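Local coordinates for Non-fluorescent flavoprotein (Photobacterium phosphoreum, PDB 1FVP), which binds FMN carrying a covalently attached myristate, two such cofactors per subunit, as a homodimer of the bacterial luciferase family, at residues D83-A89 with S113-K119; H131-N135 with S203-K209; K142-K146 with I165-Q170. All coordinates share one frame; numbering follows the deposited sequence.

Contact 1 of 3, residues D83-A89 with S113-K119. With FMA (6-(3-tetradecanoic acid) flavine mononucleotide), chain C.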
loop_
_atom_site.group_PDB
_atom_site.type_symbol
_atom_site.label_atom_id
_atom_site.label_comp_id
_atom_site.label_asym_id
_atom_site.label_seq_id
_atom_site.Cartn_x
_atom_site.Cartn_y
_atom_site.Cartn_z
ATOM N N ASP A 83 1.070 -13.360 -16.499
ATOM C CA ASP A 83 0.598 -13.327 -17.912
ATOM C C ASP A 83 -0.467 -12.218 -17.959
ATOM O O ASP A 83 -0.334 -11.187 -18.633
ATOM C CB ASP A 83 0.140 -14.723 -18.286
ATOM C CG ASP A 83 -0.494 -14.855 -19.657
ATOM O OD1 ASP A 83 -1.603 -14.320 -19.829
ATOM O OD2 ASP A 83 0.158 -15.507 -20.511
ATOM N N ILE A 84 -1.487 -12.449 -17.144
ATOM C CA ILE A 84 -2.606 -11.537 -16.981
ATOM C C ILE A 84 -2.167 -10.082 -16.839
ATOM O O ILE A 84 -2.830 -9.177 -17.380
ATOM C CB ILE A 84 -3.513 -11.935 -15.761
ATOM C CG1 ILE A 84 -4.031 -13.367 -15.978
ATOM C CG2 ILE A 84 -4.658 -10.919 -15.566
ATOM C CD1 ILE A 84 -4.809 -13.956 -14.770
ATOM N N ALA A 85 -1.115 -9.866 -16.094
ATOM C CA ALA A 85 -0.609 -8.502 -15.854
ATOM C C ALA A 85 -0.129 -7.834 -17.141
ATOM O O ALA A 85 -0.161 -6.583 -17.233
ATOM C CB ALA A 85 0.454 -8.570 -14.759
ATOM N N ALA A 86 0.314 -8.661 -18.088
ATOM C CA ALA A 86 0.827 -8.176 -19.379
ATOM C C ALA A 86 -0.330 -7.526 -20.140
ATOM O O ALA A 86 -0.236 -6.442 -20.730
ATOM C CB ALA A 86 1.416 -9.304 -20.195
ATOM N N LYS A 87 -1.414 -8.282 -20.069
ATOM C CA LYS A 87 -2.691 -7.896 -20.685
ATOM C C LYS A 87 -2.956 -6.420 -20.432
ATOM O O LYS A 87 -3.046 -5.655 -21.422
ATOM C CB LYS A 87 -3.793 -8.787 -20.157
ATOM C CG LYS A 87 -5.062 -8.753 -20.992
ATOM C CD LYS A 87 -5.873 -10.026 -20.752
ATOM C CE LYS A 87 -7.096 -10.041 -21.672
ATOM N NZ LYS A 87 -8.208 -10.722 -20.952
ATOM N N TYR A 88 -3.043 -5.997 -19.170
ATOM C CA TYR A 88 -3.287 -4.566 -18.918
ATOM C C TYR A 88 -2.024 -3.726 -18.791
ATOM O O TYR A 88 -2.156 -2.544 -18.374
ATOM C CB TYR A 88 -4.198 -4.343 -17.714
ATOM C CG TYR A 88 -5.464 -5.153 -17.739
ATOM C CD1 TYR A 88 -6.603 -4.625 -18.342
ATOM C CD2 TYR A 88 -5.539 -6.422 -17.175
ATOM C CE1 TYR A 88 -7.803 -5.342 -18.393
ATOM C CE2 TYR A 88 -6.725 -7.154 -17.204
ATOM C CZ TYR A 88 -7.848 -6.605 -17.812
ATOM O OH TYR A 88 -9.039 -7.265 -17.881
ATOM N N ALA A 89 -0.860 -4.256 -19.115
ATOM C CA ALA A 89 0.409 -3.535 -19.050
ATOM C C ALA A 89 0.949 -3.172 -17.676
ATOM O O ALA A 89 1.956 -2.418 -17.616
ATOM C CB ALA A 89 0.310 -2.265 -19.919
ATOM N N SER A 113 4.283 -12.431 -22.893
ATOM C CA SER A 113 2.840 -12.141 -22.844
ATOM C C SER A 113 2.670 -10.770 -23.486
ATOM O O SER A 113 1.893 -10.634 -24.448
ATOM C CB SER A 113 2.225 -12.238 -21.479
ATOM O OG SER A 113 1.979 -13.580 -21.119
ATOM N N ALA A 114 3.398 -9.802 -22.971
ATOM C CA ALA A 114 3.327 -8.430 -23.526
ATOM C C ALA A 114 3.249 -8.550 -25.050
ATOM O O ALA A 114 2.393 -7.914 -25.687
ATOM C CB ALA A 114 4.527 -7.621 -23.102
ATOM N N SER A 115 4.132 -9.390 -25.582
ATOM C CA SER A 115 4.169 -9.636 -27.032
ATOM C C SER A 115 2.762 -9.996 -27.529
ATOM O O SER A 115 2.146 -9.273 -28.306
ATOM C CB SER A 115 5.138 -10.753 -27.407
ATOM O OG SER A 115 5.233 -10.866 -28.822
ATOM N N LYS A 116 2.317 -11.127 -27.051
ATOM C CA LYS A 116 1.036 -11.759 -27.325
ATOM C C LYS A 116 -0.078 -10.745 -27.487
ATOM O O LYS A 116 -0.579 -10.555 -28.613
ATOM C CB LYS A 116 0.691 -12.801 -26.267
ATOM C CG LYS A 116 -0.769 -13.218 -26.227
ATOM C CD LYS A 116 -0.938 -14.648 -25.784
ATOM C CE LYS A 116 -0.324 -14.963 -24.446
ATOM N NZ LYS A 116 -1.414 -15.497 -23.565
ATOM N N TYR A 117 -0.475 -10.083 -26.422
ATOM C CA TYR A 117 -1.545 -9.074 -26.432
ATOM C C TYR A 117 -1.101 -7.835 -27.207
ATOM O O TYR A 117 -1.687 -6.743 -27.124
ATOM C CB TYR A 117 -1.941 -8.782 -24.975
ATOM C CG TYR A 117 -2.303 -9.970 -24.114
ATOM C CD1 TYR A 117 -3.568 -10.562 -24.173
ATOM C CD2 TYR A 117 -1.406 -10.531 -23.206
ATOM C CE1 TYR A 117 -3.925 -11.642 -23.379
ATOM C CE2 TYR A 117 -1.741 -11.613 -22.409
ATOM C CZ TYR A 117 -3.002 -12.175 -22.486
ATOM O OH TYR A 117 -3.315 -13.245 -21.688
ATOM N N ASN A 118 -0.051 -7.991 -27.985
ATOM C CA ASN A 118 0.570 -6.951 -28.809
ATOM C C ASN A 118 0.608 -5.626 -28.038
ATOM O O ASN A 118 0.353 -4.577 -28.650
ATOM C CB ASN A 118 -0.054 -6.850 -30.197
ATOM C CG ASN A 118 0.733 -7.510 -31.317
ATOM O OD1 ASN A 118 0.829 -8.745 -31.451
ATOM N ND2 ASN A 118 1.338 -6.681 -32.186
ATOM N N LYS A 119 0.930 -5.713 -26.765
ATOM C CA LYS A 119 1.036 -4.589 -25.828
ATOM C C LYS A 119 2.399 -3.920 -25.936
ATOM O O LYS A 119 3.342 -4.647 -26.322
ATOM C CB LYS A 119 0.881 -5.068 -24.381
ATOM C CG LYS A 119 0.808 -3.926 -23.365
ATOM C CD LYS A 119 -0.379 -3.016 -23.652
ATOM C CE LYS A 119 -1.703 -3.704 -23.401
ATOM N NZ LYS A 119 -2.778 -2.706 -23.173
HETATM N N1 FMA C . -7.931 -15.205 -10.807
HETATM C C2 FMA C . -9.139 -15.787 -10.842
HETATM O O2 FMA C . -9.503 -16.837 -10.457
HETATM N N3 FMA C . -10.253 -15.068 -11.452
HETATM C C4 FMA C . -10.054 -13.845 -11.964
HETATM O O4 FMA C . -10.953 -13.240 -12.479
HETATM C C4A FMA C . -8.763 -13.253 -11.912
HETATM N N5 FMA C . -8.538 -12.066 -12.401
HETATM C C5A FMA C . -7.370 -11.421 -12.383
HETATM C C6 FMA C . -7.198 -10.167 -12.952
HETATM C C7 FMA C . -5.976 -9.559 -12.863
HETATM C C7M FMA C . -5.690 -8.142 -13.457
HETATM C C8 FMA C . -4.861 -10.214 -12.223
HETATM C C8M FMA C . -3.510 -9.588 -12.130
HETATM C C9 FMA C . -5.047 -11.468 -11.687
HETATM C C9A FMA C . -6.250 -12.118 -11.755
HETATM N N10 FMA C . -6.512 -13.388 -11.221
HETATM C C10 FMA C . -7.681 -14.030 -11.255
HETATM C C1B FMA C . -5.354 -14.139 -10.690
HETATM C C2B FMA C . -4.955 -14.738 -9.349
HETATM O O2B FMA C . -3.578 -14.383 -9.240
HETATM C C3B FMA C . -5.067 -16.255 -9.473
HETATM O "O3'" FMA C . -6.394 -16.623 -9.479
HETATM C C4B FMA C . -4.324 -16.986 -8.354
HETATM O "O4'" FMA C . -2.921 -16.547 -8.413
HETATM C C5B FMA C . -4.453 -18.511 -8.528
HETATM O "O5'" FMA C . -3.416 -18.880 -9.610
HETATM P P FMA C . -1.937 -19.383 -9.361
HETATM O O1P FMA C . -1.156 -18.069 -9.715
HETATM O O2P FMA C . -1.864 -19.678 -7.943
HETATM O O3P FMA C . -1.713 -20.515 -10.114
HETATM C "C1'" FMA C . -8.891 -10.525 -15.945
HETATM O "O1'" FMA C . -8.757 -11.594 -16.671
HETATM O "O2'" FMA C . -9.494 -9.585 -16.468
HETATM C "C2'" FMA C . -8.902 -10.726 -14.465
HETATM C "C3'" FMA C . -8.375 -9.546 -13.616
HETATM C "C4'" FMA C . -9.430 -9.037 -12.702
HETATM C "C5'" FMA C . -9.215 -7.665 -12.083
HETATM C "C6'" FMA C . -10.172 -7.519 -10.928
HETATM C "C7'" FMA C . -10.240 -6.077 -10.444
HETATM C "C8'" FMA C . -11.012 -5.921 -9.191
HETATM C "C9'" FMA C . -11.205 -4.502 -8.655
HETATM C C11 FMA C . -9.857 -3.894 -8.316
HETATM C C12 FMA C . -9.218 -3.072 -9.393
HETATM C C13 FMA C . -7.736 -2.897 -9.343
HETATM C C14 FMA C . -7.286 -1.792 -8.412
HETATM C C15 FMA C . -6.155 -0.969 -8.971
#
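The Asp83 carboxylate meets three side chains of residues 113-119, and each of its oxygens is engaged. Tyr117 OH donates to Asp83 OD1 over 2.7 Å, approaching on the syn lone pair. Ser113 OG donates to Asp83 OD2, also at 2.7 Å, but from well above the carboxylate plane, 75° out of it. Lys116 NZ adds a salt bridge to Asp83 OD2, 3.4 Å away, whose hydrogen bond is weak. With the carboxylate and the Tyr117 ring turned 80° apart, OD1 lies at the ring's edge, near its plane.

The ring is clasped on its two faces. Over the centre of one face sits Lys87 CB, 4.0 Å from the centroid and only 6° off the normal, a CH-pi contact; Lys116 CG lies over the opposite face. Lys87 CG is anti to its backbone N, and from there the aliphatic chain runs on past the ring, CD lying 3.6 Å from Tyr117 CE1.

Behind this polar cluster the backbones come close: Ala86 CB rests against Ser113 CB and Ala114 N. Farther along, Ala89 CB packs on Lys119 CG at 3.9 Å. The end of helix 100-116 fits a Schellman motif, with Lys119 N bonding to Ala114 O and Asn118 at positive phi, though the inner bond is doubtful in the model.

Ile84, on the far face of helix 80-87, lays CG2 on the flavin at C7, and Tyr88, just past the helix end, donates from OH to the fatty-acid carboxylate at O2' over 2.8 Å. Residues 113-119 thus back one wall of a pocket for the myristate-bearing FMN.

Contact 2 of 3, residues H131-N135 with S203-K209. With FMA (6-(3-tetradecanoic acid) flavine mononucleotide), chain D.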
loop_
_atom_site.group_PDB
_atom_site.type_symbol
_atom_site.label_atom_id
_atom_site.label_comp_id
_atom_site.label_asym_id
_atom_site.label_seq_id
_atom_site.Cartn_x
_atom_site.Cartn_y
_atom_site.Cartn_z
ATOM N N HIS A 131 16.084 -7.987 0.648
ATOM C CA HIS A 131 16.369 -8.047 2.067
ATOM C C HIS A 131 17.812 -7.676 2.367
ATOM O O HIS A 131 18.564 -8.612 2.702
ATOM C CB HIS A 131 16.167 -9.494 2.638
ATOM C CG HIS A 131 15.074 -9.486 3.642
ATOM N ND1 HIS A 131 13.915 -10.201 3.611
ATOM C CD2 HIS A 131 15.013 -8.715 4.766
ATOM C CE1 HIS A 131 13.196 -9.885 4.687
ATOM N NE2 HIS A 131 13.820 -8.986 5.395
ATOM N N VAL A 132 18.226 -6.441 2.266
ATOM C CA VAL A 132 19.615 -6.047 2.563
ATOM C C VAL A 132 20.044 -6.328 4.002
ATOM O O VAL A 132 19.244 -6.357 4.962
ATOM C CB VAL A 132 19.764 -4.542 2.243
ATOM C CG1 VAL A 132 20.963 -3.883 2.884
ATOM C CG2 VAL A 132 19.821 -4.333 0.738
ATOM N N ASN A 133 21.348 -6.501 4.141
ATOM C CA ASN A 133 22.017 -6.736 5.443
ATOM C C ASN A 133 23.507 -6.499 5.177
ATOM O O ASN A 133 24.099 -7.435 4.657
ATOM C CB ASN A 133 21.734 -8.098 6.036
ATOM C CG ASN A 133 22.481 -8.326 7.329
ATOM O OD1 ASN A 133 23.629 -7.916 7.420
ATOM N ND2 ASN A 133 21.876 -8.946 8.330
ATOM N N VAL A 134 23.996 -5.344 5.536
ATOM C CA VAL A 134 25.398 -4.979 5.294
ATOM C C VAL A 134 26.298 -5.046 6.511
ATOM O O VAL A 134 26.096 -4.300 7.486
ATOM C CB VAL A 134 25.387 -3.563 4.652
ATOM C CG1 VAL A 134 26.622 -2.720 4.925
ATOM C CG2 VAL A 134 25.137 -3.648 3.157
ATOM N N ASN A 135 27.332 -5.857 6.442
ATOM C CA ASN A 135 28.289 -5.962 7.584
ATOM C C ASN A 135 29.648 -6.253 6.976
ATOM O O ASN A 135 29.792 -7.267 6.254
ATOM C CB ASN A 135 27.657 -6.922 8.549
ATOM C CG ASN A 135 28.581 -7.682 9.459
ATOM O OD1 ASN A 135 29.462 -7.137 10.138
ATOM N ND2 ASN A 135 28.346 -8.995 9.449
ATOM N N SER A 203 16.988 -6.885 8.701
ATOM C CA SER A 203 17.584 -8.133 9.274
ATOM C C SER A 203 18.622 -7.614 10.255
ATOM O O SER A 203 18.946 -8.272 11.240
ATOM C CB SER A 203 18.106 -9.018 8.189
ATOM O OG SER A 203 18.262 -8.305 6.960
ATOM N N MET A 204 19.074 -6.417 9.966
ATOM C CA MET A 204 20.071 -5.596 10.619
ATOM C C MET A 204 19.675 -5.078 12.000
ATOM O O MET A 204 19.002 -4.043 12.114
ATOM C CB MET A 204 20.436 -4.352 9.792
ATOM C CG MET A 204 21.094 -4.705 8.483
ATOM S SD MET A 204 22.104 -3.258 8.054
ATOM C CE MET A 204 21.033 -2.381 6.923
ATOM N N GLN A 205 20.191 -5.799 12.970
ATOM C CA GLN A 205 19.958 -5.525 14.381
ATOM C C GLN A 205 20.664 -4.268 14.869
ATOM O O GLN A 205 20.025 -3.476 15.582
ATOM C CB GLN A 205 20.324 -6.701 15.294
ATOM C CG GLN A 205 19.367 -7.883 15.275
ATOM C CD GLN A 205 19.870 -9.026 16.134
ATOM O OE1 GLN A 205 20.379 -8.838 17.247
ATOM N NE2 GLN A 205 19.744 -10.252 15.623
ATOM N N ASP A 206 21.909 -4.095 14.547
ATOM C CA ASP A 206 22.660 -2.917 15.051
ATOM C C ASP A 206 22.120 -1.621 14.473
ATOM O O ASP A 206 22.742 -1.059 13.553
ATOM C CB ASP A 206 24.149 -3.174 14.845
ATOM C CG ASP A 206 25.016 -2.011 15.275
ATOM O OD1 ASP A 206 24.520 -0.939 15.673
ATOM O OD2 ASP A 206 26.249 -2.220 15.194
ATOM N N GLN A 207 21.025 -1.126 15.016
ATOM C CA GLN A 207 20.399 0.098 14.517
ATOM C C GLN A 207 21.423 1.046 13.939
ATOM O O GLN A 207 21.338 1.321 12.720
ATOM C CB GLN A 207 19.435 0.750 15.481
ATOM C CG GLN A 207 17.987 0.586 15.049
ATOM C CD GLN A 207 17.557 -0.849 14.918
ATOM O OE1 GLN A 207 17.147 -1.518 15.864
ATOM N NE2 GLN A 207 17.645 -1.394 13.710
ATOM N N ASN A 208 22.398 1.509 14.686
ATOM C CA ASN A 208 23.414 2.440 14.178
ATOM C C ASN A 208 24.021 2.003 12.855
ATOM O O ASN A 208 24.349 2.928 12.071
ATOM C CB ASN A 208 24.476 2.823 15.211
ATOM C CG ASN A 208 23.987 4.119 15.873
ATOM O OD1 ASN A 208 24.053 5.194 15.245
ATOM N ND2 ASN A 208 23.482 3.922 17.089
ATOM N N LYS A 209 24.164 0.706 12.663
ATOM C CA LYS A 209 24.727 0.243 11.377
ATOM C C LYS A 209 23.722 0.774 10.341
ATOM O O LYS A 209 24.091 1.683 9.601
ATOM C CB LYS A 209 24.822 -1.234 11.130
ATOM C CG LYS A 209 25.889 -1.642 10.128
ATOM C CD LYS A 209 26.286 -3.099 10.338
ATOM C CE LYS A 209 25.140 -4.077 10.316
ATOM N NZ LYS A 209 25.571 -5.476 10.615
HETATM N N1 FMA D . 22.702 2.522 -14.429
HETATM C C2 FMA D . 21.642 3.324 -14.545
HETATM O O2 FMA D . 20.979 3.531 -15.490
HETATM N N3 FMA D . 21.189 4.070 -13.379
HETATM C C4 FMA D . 21.826 3.963 -12.196
HETATM O O4 FMA D . 21.416 4.609 -11.256
HETATM C C4A FMA D . 22.963 3.102 -12.095
HETATM N N5 FMA D . 23.653 2.927 -10.997
HETATM C C5A FMA D . 24.728 2.137 -10.843
HETATM C C6 FMA D . 25.400 2.013 -9.630
HETATM C C7 FMA D . 26.489 1.178 -9.573
HETATM C C7M FMA D . 27.322 0.948 -8.264
HETATM C C8 FMA D . 26.945 0.447 -10.732
HETATM C C8M FMA D . 28.125 -0.469 -10.718
HETATM C C9 FMA D . 26.257 0.599 -11.917
HETATM C C9A FMA D . 25.162 1.403 -12.036
HETATM N N10 FMA D . 24.423 1.590 -13.197
HETATM C C10 FMA D . 23.362 2.383 -13.335
HETATM C C1B FMA D . 24.830 0.844 -14.469
HETATM C C2B FMA D . 23.635 0.550 -15.475
HETATM O O2B FMA D . 23.798 -0.838 -15.698
HETATM C C3B FMA D . 23.804 1.396 -16.716
HETATM O "O3'" FMA D . 24.604 2.508 -16.468
HETATM C C4B FMA D . 22.505 1.867 -17.379
HETATM O "O4'" FMA D . 21.656 0.718 -17.738
HETATM C C5B FMA D . 22.812 2.657 -18.682
HETATM O "O5'" FMA D . 22.079 1.903 -19.819
HETATM P P FMA D . 22.662 1.417 -21.205
HETATM O O1P FMA D . 22.926 2.803 -21.890
HETATM O O2P FMA D . 23.884 0.684 -20.940
HETATM O O3P FMA D . 21.742 0.557 -21.774
HETATM C "C1'" FMA D . 25.531 4.945 -7.432
HETATM O "O1'" FMA D . 26.538 4.314 -6.930
HETATM O "O2'" FMA D . 25.469 6.172 -7.299
HETATM C "C2'" FMA D . 24.983 4.278 -8.650
HETATM C "C3'" FMA D . 24.875 2.757 -8.474
HETATM C "C4'" FMA D . 23.474 2.434 -8.053
HETATM C "C5'" FMA D . 23.138 2.283 -6.589
HETATM C "C6'" FMA D . 22.275 1.082 -6.292
HETATM C "C7'" FMA D . 21.424 1.265 -5.043
HETATM C "C8'" FMA D . 21.665 0.325 -3.939
HETATM C "C9'" FMA D . 20.847 -0.951 -3.841
HETATM C C11 FMA D . 21.432 -1.968 -2.910
HETATM C C12 FMA D . 22.090 -1.600 -1.632
HETATM C C13 FMA D . 22.543 -2.667 -0.692
HETATM C C14 FMA D . 23.145 -2.226 0.604
HETATM C C15 FMA D . 24.114 -1.082 0.499
#
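Met204 and Asn133 pack side by side where strand 126-134 ends, on the inner sheet of the incomplete beta/alpha barrel related to that of bacterial luciferase. Met204 can be followed atom by atom. From CB, chi1 of -64° sets CG anti to the carbonyl carbon and drops it onto the strand backbone, where it meets Asn133 CA at 3.8 Å and Asn133 CG at 4.0 Å. The two side chains lie alongside, pointing opposite ways. SD comes next, 3.8 Å from Val134 N. The terminal CE then turns off at chi3 (-97°) and stops 4.3 Å from Val132 CG1, so one methionine spans three consecutive strand residues. Val213 and Lys210 of helix 207-227 also touch it.

Ser203, just before it, puts OG 3.0 Å from Val132 O and near Asn133 CB. His131, whose ring meets Trp96 and Tyr148, comes only obliquely to the same hydroxyl. Val132 and Val134 present their methyls to a bound cofactor: Val132 CG2 lies 3.5 Å from C13 of the fatty-acid tail, and Val134 CG2 is equally close to C14.

At the far end the Lys209 chain passes over a backbone carbonyl. CD and CE lie against Val134 O, while Lys209 NZ, at 3.4 Å from that oxygen, makes too poor an angle for a hydrogen bond and rests beside Asn135 CB.

Contact 3 of 3, residues K142-K146 with I165-Q170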
loop_
_atom_site.group_PDB
_atom_site.type_symbol
_atom_site.label_atom_id
_atom_site.label_comp_id
_atom_site.label_asym_id
_atom_site.label_seq_id
_atom_site.Cartn_x
_atom_site.Cartn_y
_atom_site.Cartn_z
ATOM N N LYS A 142 25.262 -12.729 6.838
ATOM C CA LYS A 142 24.576 -13.882 6.284
ATOM C C LYS A 142 23.977 -14.767 7.372
ATOM O O LYS A 142 22.916 -15.398 7.202
ATOM C CB LYS A 142 25.542 -14.726 5.457
ATOM C CG LYS A 142 25.733 -14.220 4.026
ATOM C CD LYS A 142 26.345 -15.261 3.113
ATOM C CE LYS A 142 25.801 -16.661 3.344
ATOM N NZ LYS A 142 26.364 -17.623 2.351
ATOM N N GLU A 143 24.686 -14.844 8.497
ATOM C CA GLU A 143 24.172 -15.668 9.604
ATOM C C GLU A 143 23.155 -14.818 10.355
ATOM O O GLU A 143 22.489 -15.379 11.232
ATOM C CB GLU A 143 25.168 -16.296 10.554
ATOM C CG GLU A 143 25.802 -17.634 10.164
ATOM C CD GLU A 143 26.684 -17.694 8.948
ATOM O OE1 GLU A 143 27.885 -17.467 8.844
ATOM O OE2 GLU A 143 26.053 -18.047 7.911
ATOM N N GLU A 144 23.030 -13.553 9.991
ATOM C CA GLU A 144 22.069 -12.652 10.642
ATOM C C GLU A 144 20.771 -12.635 9.841
ATOM O O GLU A 144 19.678 -12.580 10.430
ATOM C CB GLU A 144 22.533 -11.215 10.825
ATOM C CG GLU A 144 22.193 -10.514 12.120
ATOM C CD GLU A 144 22.425 -9.063 12.348
ATOM O OE1 GLU A 144 23.281 -8.361 11.844
ATOM O OE2 GLU A 144 21.635 -8.551 13.180
ATOM N N LEU A 145 20.896 -12.703 8.530
ATOM C CA LEU A 145 19.727 -12.694 7.627
ATOM C C LEU A 145 19.070 -14.071 7.636
ATOM O O LEU A 145 17.870 -14.173 7.333
ATOM C CB LEU A 145 20.137 -12.138 6.280
ATOM C CG LEU A 145 19.184 -12.062 5.119
ATOM C CD1 LEU A 145 18.371 -10.782 5.135
ATOM C CD2 LEU A 145 19.993 -12.104 3.823
ATOM N N LYS A 146 19.843 -15.081 8.015
ATOM C CA LYS A 146 19.367 -16.470 8.090
ATOM C C LYS A 146 18.556 -16.692 9.366
ATOM O O LYS A 146 18.204 -17.830 9.729
ATOM C CB LYS A 146 20.454 -17.525 7.980
ATOM C CG LYS A 146 19.939 -18.948 7.765
ATOM C CD LYS A 146 21.043 -19.981 7.678
ATOM C CE LYS A 146 21.898 -19.822 6.434
ATOM N NZ LYS A 146 22.833 -20.960 6.240
ATOM N N ILE A 165 17.686 -22.226 1.795
ATOM C CA ILE A 165 17.564 -21.064 2.656
ATOM C C ILE A 165 18.845 -20.242 2.377
ATOM O O ILE A 165 18.891 -19.051 2.692
ATOM C CB ILE A 165 17.314 -21.290 4.170
ATOM C CG1 ILE A 165 15.915 -20.714 4.556
ATOM C CG2 ILE A 165 18.370 -20.706 5.144
ATOM C CD1 ILE A 165 14.777 -21.730 4.287
ATOM N N ASP A 166 19.792 -20.953 1.782
ATOM C CA ASP A 166 21.078 -20.332 1.435
ATOM C C ASP A 166 20.922 -19.524 0.150
ATOM O O ASP A 166 21.389 -18.376 0.064
ATOM C CB ASP A 166 22.187 -21.364 1.427
ATOM C CG ASP A 166 22.733 -21.744 2.790
ATOM O OD1 ASP A 166 22.916 -20.910 3.692
ATOM O OD2 ASP A 166 23.006 -22.961 2.953
ATOM N N SER A 167 20.257 -20.100 -0.828
ATOM C CA SER A 167 20.016 -19.468 -2.139
ATOM C C SER A 167 19.201 -18.181 -2.016
ATOM O O SER A 167 19.546 -17.168 -2.660
ATOM C CB SER A 167 19.335 -20.453 -3.084
ATOM O OG SER A 167 18.187 -20.967 -2.412
ATOM N N ILE A 168 18.131 -18.244 -1.213
ATOM C CA ILE A 168 17.306 -17.042 -1.030
ATOM C C ILE A 168 18.307 -15.948 -0.633
ATOM O O ILE A 168 18.365 -14.933 -1.330
ATOM C CB ILE A 168 16.158 -17.129 0.004
ATOM C CG1 ILE A 168 15.185 -18.278 -0.333
ATOM C CG2 ILE A 168 15.404 -15.768 0.121
ATOM C CD1 ILE A 168 14.210 -18.608 0.825
ATOM N N ILE A 169 19.048 -16.257 0.428
ATOM C CA ILE A 169 20.058 -15.320 0.934
ATOM C C ILE A 169 21.035 -14.942 -0.186
ATOM O O ILE A 169 21.327 -13.753 -0.376
ATOM C CB ILE A 169 20.820 -15.826 2.192
ATOM C CG1 ILE A 169 19.870 -16.272 3.316
ATOM C CG2 ILE A 169 21.817 -14.729 2.695
ATOM C CD1 ILE A 169 20.580 -17.102 4.433
ATOM N N GLN A 170 21.492 -15.974 -0.872
ATOM C CA GLN A 170 22.432 -15.806 -1.990
ATOM C C GLN A 170 21.801 -14.891 -3.048
ATOM O O GLN A 170 22.539 -14.185 -3.765
ATOM C CB GLN A 170 22.867 -17.124 -2.596
ATOM C CG GLN A 170 23.786 -17.971 -1.761
ATOM C CD GLN A 170 25.200 -17.437 -1.656
ATOM O OE1 GLN A 170 25.807 -17.018 -2.649
ATOM N NE2 GLN A 170 25.705 -17.465 -0.419
#
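The short helix 166-171 crosses helix 138-155 near the latter's second turn, with an apolar centre and a charged flank, on the outside of the sheet: Leu145, Lys142 and Lys146 of helix 138-155 receive Ile169 and its neighbours from helix 166-171. The local axes approach to 10.4 Å at an angle of 117°, so the contact is confined to one short patch of each helix.

Ile169 supplies its centre. With chi1 at -52°, CG2 is anti to the backbone N while CG1 takes the other branch beside it, and the two branches reach different partners. CG2 packs on Leu145 CD2 at 3.4 Å and, more loosely, on Lys142 CG. The CD1 methyl at the end of the CG1 branch lies 3.6 Å from Lys146 CB, and the Lys146 side chain runs at about a right angle to that of Ile169. Lys146 CG also meets Ile165 CG2, at 3.5 Å.

Helix 138-155 leaves strand 126-134, and helix 166-171 leads into strand 174-175, which pairs parallel to that strand; the two helices are therefore the connection of a beta-alpha-beta crossover. Thr174 lies beneath both, touching Lys142, Leu145 and Ile169.

At the flank Lys146, bent at chi3, brings NZ to Asp166 OD1, a hydrogen-bonded salt bridge. NZ comes on the syn side of that oxygen, 22° out of the carboxylate plane. Asp166 is in the first turn of its helix, where its negative charge would probably be favourably placed. Lys142 NZ, also positive, stays 4.9 Å from Asp166 OD1.

How the contacts relate
Along the chain contact 1 comes first and closes before the others open; contact 3 then falls between the two segments of contact 2. Contact 1 stands on the opposite side of the chain's centre, its own centre 38 Å from that of contact 2 and 34 Å from that of contact 3, with nearest atoms about 22 Å away in each case. Contacts 2 and 3 have centres only 13 Å apart and touch: Glu144 OE2 probably accepts from Gln205 N, and Leu145 CD1 packs on Ser203 OG. Strand 126-134 and helix 138-155 join them in sequence. Contacts 1 and 2 each adjoin a different modified flavin, so separated parts of the barrel-like fold build separate cofactor sites.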